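Local coordinates for mitogen-activated protein kinase kinase kinase 7 interacting protein 1 (Anopheles gambiae, PDB 2IRM) that probably acts as an adapter that binds the TAK1 kinase and triggers its autophosphorylation, and is built on a PP2C-type phosphatase fold, at residues Leu169-Asn174 / Gln192-His197. Numbering follows the deposited sequence.
Sequences LGNIGN and QLSVDH
His197 and Gly173 are joined by two hydrogen bonds. The backbone N of Gly173 donates to ND1 of His197 at 3.1 Å, with the N almost in the ring plane (4° out). His197 N in turn donates to Gly173 O at 3.1 Å. His197 CG lies beside its own backbone N and anti to the carbonyl carbon (chi1 -65°), which brings the ND1 edge of the ring against the strand end. Ile172 CA lies at that same edge, 3.5 Å from ND1. Val195 O sits over one ring face, 3.6 Å above the plane. Gly173 has a positive phi (83°), which favours glycine where the chain turns out of the strand. The side-chain amide of Asn171 reaches across to the backbone of Ser194 and Val195. Further back, Leu169 CG meets Leu193 CB at 4.3 Å. Within the loop, Gln192 NE2 donates to Asp196 OD2 at 3.1 Å. The other oxygen, OD1, forms a salt bridge with Arg176 of strand 176-181. Asn174 ND2 is hydrogen-bonded to Leu223 O. The contact is a buried link between the two sheets of the PP2C beta-sandwich. It joins the end of strand 166-172, paired with strands 154-163 and 257-263, to the loop between strand 189-192, outermost in the other sheet, and helix 202-209.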
ATOM      1  N   LEU A 169      -3.657  -0.459 -13.903  1.00 42.68           N
ATOM      2  CA  LEU A 169      -3.082  -0.385 -12.574  1.00 43.18           C
ATOM      3  C   LEU A 169      -3.141   1.029 -12.023  1.00 43.47           C
ATOM      4  O   LEU A 169      -2.603   1.964 -12.613  1.00 43.92           O
ATOM      5  CB  LEU A 169      -1.642  -0.908 -12.611  1.00 43.36           C
ATOM      6  CG  LEU A 169      -0.879  -1.249 -11.321  1.00 44.26           C
ATOM      7  CD1 LEU A 169      -0.315   0.006 -10.645  1.00 45.33           C
ATOM      8  CD2 LEU A 169      -1.710  -2.075 -10.340  1.00 44.45           C
ATOM      9  N   GLY A 170      -3.805   1.184 -10.891  1.00 43.67           N
ATOM     10  CA  GLY A 170      -3.893   2.478 -10.242  1.00 44.30           C
ATOM     11  C   GLY A 170      -3.356   2.333  -8.842  1.00 45.02           C
ATOM     12  O   GLY A 170      -3.820   1.468  -8.095  1.00 45.51           O
ATOM     13  N   ASN A 171      -2.365   3.154  -8.487  1.00 45.34           N
ATOM     14  CA  ASN A 171      -1.798   3.113  -7.140  1.00 45.46           C
ATOM     15  C   ASN A 171      -1.552   4.497  -6.557  1.00 45.29           C
ATOM     16  O   ASN A 171      -1.373   5.465  -7.293  1.00 45.12           O
ATOM     17  CB  ASN A 171      -0.517   2.259  -7.102  1.00 45.85           C
ATOM     18  CG  ASN A 171       0.773   3.096  -7.176  1.00 46.70           C
ATOM     19  OD1 ASN A 171       1.247   3.615  -6.159  1.00 48.13           O
ATOM     20  ND2 ASN A 171       1.352   3.201  -8.373  1.00 46.00           N
ATOM     21  N   ILE A 172      -1.564   4.561  -5.227  1.00 45.26           N
ATOM     22  CA  ILE A 172      -1.158   5.737  -4.473  1.00 45.46           C
ATOM     23  C   ILE A 172      -0.480   5.282  -3.181  1.00 46.37           C
ATOM     24  O   ILE A 172      -0.921   4.322  -2.537  1.00 46.66           O
ATOM     25  CB  ILE A 172      -2.337   6.682  -4.175  1.00 44.92           C
ATOM     26  CG1 ILE A 172      -1.837   8.005  -3.601  1.00 44.38           C
ATOM     27  CG2 ILE A 172      -3.329   6.038  -3.235  1.00 45.07           C
ATOM     28  CD1 ILE A 172      -2.796   9.170  -3.785  1.00 43.33           C
ATOM     29  N   GLY A 173       0.610   5.952  -2.818  1.00 46.99           N
ATOM     30  CA  GLY A 173       1.288   5.658  -1.556  1.00 47.54           C
ATOM     31  C   GLY A 173       2.241   4.483  -1.607  1.00 47.89           C
ATOM     32  O   GLY A 173       2.937   4.281  -2.606  1.00 48.04           O
ATOM     33  N   ASN A 174       2.251   3.702  -0.527  1.00 48.02           N
ATOM     34  CA  ASN A 174       3.286   2.701  -0.278  1.00 47.97           C
ATOM     35  C   ASN A 174       3.156   1.374  -1.001  1.00 47.92           C
ATOM     36  O   ASN A 174       4.166   0.797  -1.402  1.00 48.31           O
ATOM     37  CB  ASN A 174       3.434   2.459   1.222  1.00 48.10           C
ATOM     38  CG  ASN A 174       4.103   3.627   1.938  1.00 48.82           C
ATOM     39  OD1 ASN A 174       4.559   4.593   1.313  1.00 48.75           O
ATOM     40  ND2 ASN A 174       4.168   3.539   3.259  1.00 49.96           N
ATOM     41  N   GLN A 192       8.365  -3.206 -12.249  1.00 49.38           N
ATOM     42  CA  GLN A 192       7.412  -2.482 -11.392  1.00 49.12           C
ATOM     43  C   GLN A 192       6.479  -1.552 -12.181  1.00 49.20           C
ATOM     44  O   GLN A 192       6.936  -0.615 -12.834  1.00 49.31           O
ATOM     45  CB  GLN A 192       8.161  -1.684 -10.310  1.00 49.08           C
ATOM     46  CG  GLN A 192       7.258  -0.850  -9.390  1.00 48.86           C
ATOM     47  CD  GLN A 192       7.985  -0.205  -8.204  1.00 48.47           C
ATOM     48  OE1 GLN A 192       9.013  -0.698  -7.729  1.00 46.77           O
ATOM     49  NE2 GLN A 192       7.427   0.896  -7.709  1.00 47.36           N
ATOM     50  N   LEU A 193       5.175  -1.814 -12.113  1.00 49.06           N
ATOM     51  CA  LEU A 193       4.179  -0.939 -12.746  1.00 48.91           C
ATOM     52  C   LEU A 193       3.765   0.184 -11.794  1.00 48.77           C
ATOM     53  O   LEU A 193       3.350   1.275 -12.224  1.00 48.75           O
ATOM     54  CB  LEU A 193       2.930  -1.729 -13.172  1.00 49.06           C
ATOM     55  CG  LEU A 193       2.956  -2.917 -14.145  1.00 48.71           C
ATOM     56  CD1 LEU A 193       3.924  -2.700 -15.306  1.00 48.95           C
ATOM     57  CD2 LEU A 193       3.293  -4.181 -13.391  1.00 48.68           C
ATOM     58  N   SER A 194       3.868  -0.109 -10.500  1.00 48.43           N
ATOM     59  CA  SER A 194       3.578   0.844  -9.442  1.00 48.23           C
ATOM     60  C   SER A 194       4.611   1.978  -9.397  1.00 47.99           C
ATOM     61  O   SER A 194       5.711   1.861  -9.947  1.00 48.12           O
ATOM     62  CB  SER A 194       3.506   0.099  -8.103  1.00 48.22           C
ATOM     63  OG  SER A 194       4.213   0.763  -7.061  1.00 49.23           O
ATOM     64  N   VAL A 195       4.240   3.080  -8.755  1.00 47.58           N
ATOM     65  CA  VAL A 195       5.179   4.151  -8.456  1.00 47.16           C
ATOM     66  C   VAL A 195       5.122   4.409  -6.962  1.00 46.99           C
ATOM     67  O   VAL A 195       4.076   4.781  -6.429  1.00 46.75           O
ATOM     68  CB  VAL A 195       4.871   5.442  -9.262  1.00 47.17           C
ATOM     69  CG1 VAL A 195       5.434   6.673  -8.567  1.00 47.06           C
ATOM     70  CG2 VAL A 195       5.406   5.331 -10.689  1.00 46.69           C
ATOM     71  N   ASP A 196       6.248   4.180  -6.293  1.00 47.05           N
ATOM     72  CA  ASP A 196       6.359   4.377  -4.852  1.00 47.00           C
ATOM     73  C   ASP A 196       6.205   5.836  -4.505  1.00 46.93           C
ATOM     74  O   ASP A 196       6.975   6.680  -4.982  1.00 47.28           O
ATOM     75  CB  ASP A 196       7.698   3.869  -4.361  1.00 46.82           C
ATOM     76  CG  ASP A 196       7.864   2.391  -4.603  1.00 48.71           C
ATOM     77  OD1 ASP A 196       6.959   1.618  -4.190  1.00 50.55           O
ATOM     78  OD2 ASP A 196       8.890   2.001  -5.211  1.00 49.81           O
ATOM     79  N   HIS A 197       5.188   6.142  -3.706  1.00 46.65           N
ATOM     80  CA  HIS A 197       4.991   7.508  -3.257  1.00 46.58           C
ATOM     81  C   HIS A 197       5.482   7.653  -1.834  1.00 46.62           C
ATOM     82  O   HIS A 197       4.686   7.847  -0.919  1.00 46.90           O
ATOM     83  CB  HIS A 197       3.535   7.937  -3.385  1.00 46.60           C
ATOM     84  CG  HIS A 197       3.047   7.998  -4.799  1.00 46.51           C
ATOM     85  ND1 HIS A 197       1.862   7.422  -5.202  1.00 45.83           N
ATOM     86  CD2 HIS A 197       3.594   8.553  -5.907  1.00 46.23           C
ATOM     87  CE1 HIS A 197       1.695   7.627  -6.498  1.00 46.14           C
ATOM     88  NE2 HIS A 197       2.731   8.313  -6.950  1.00 46.12           N
TER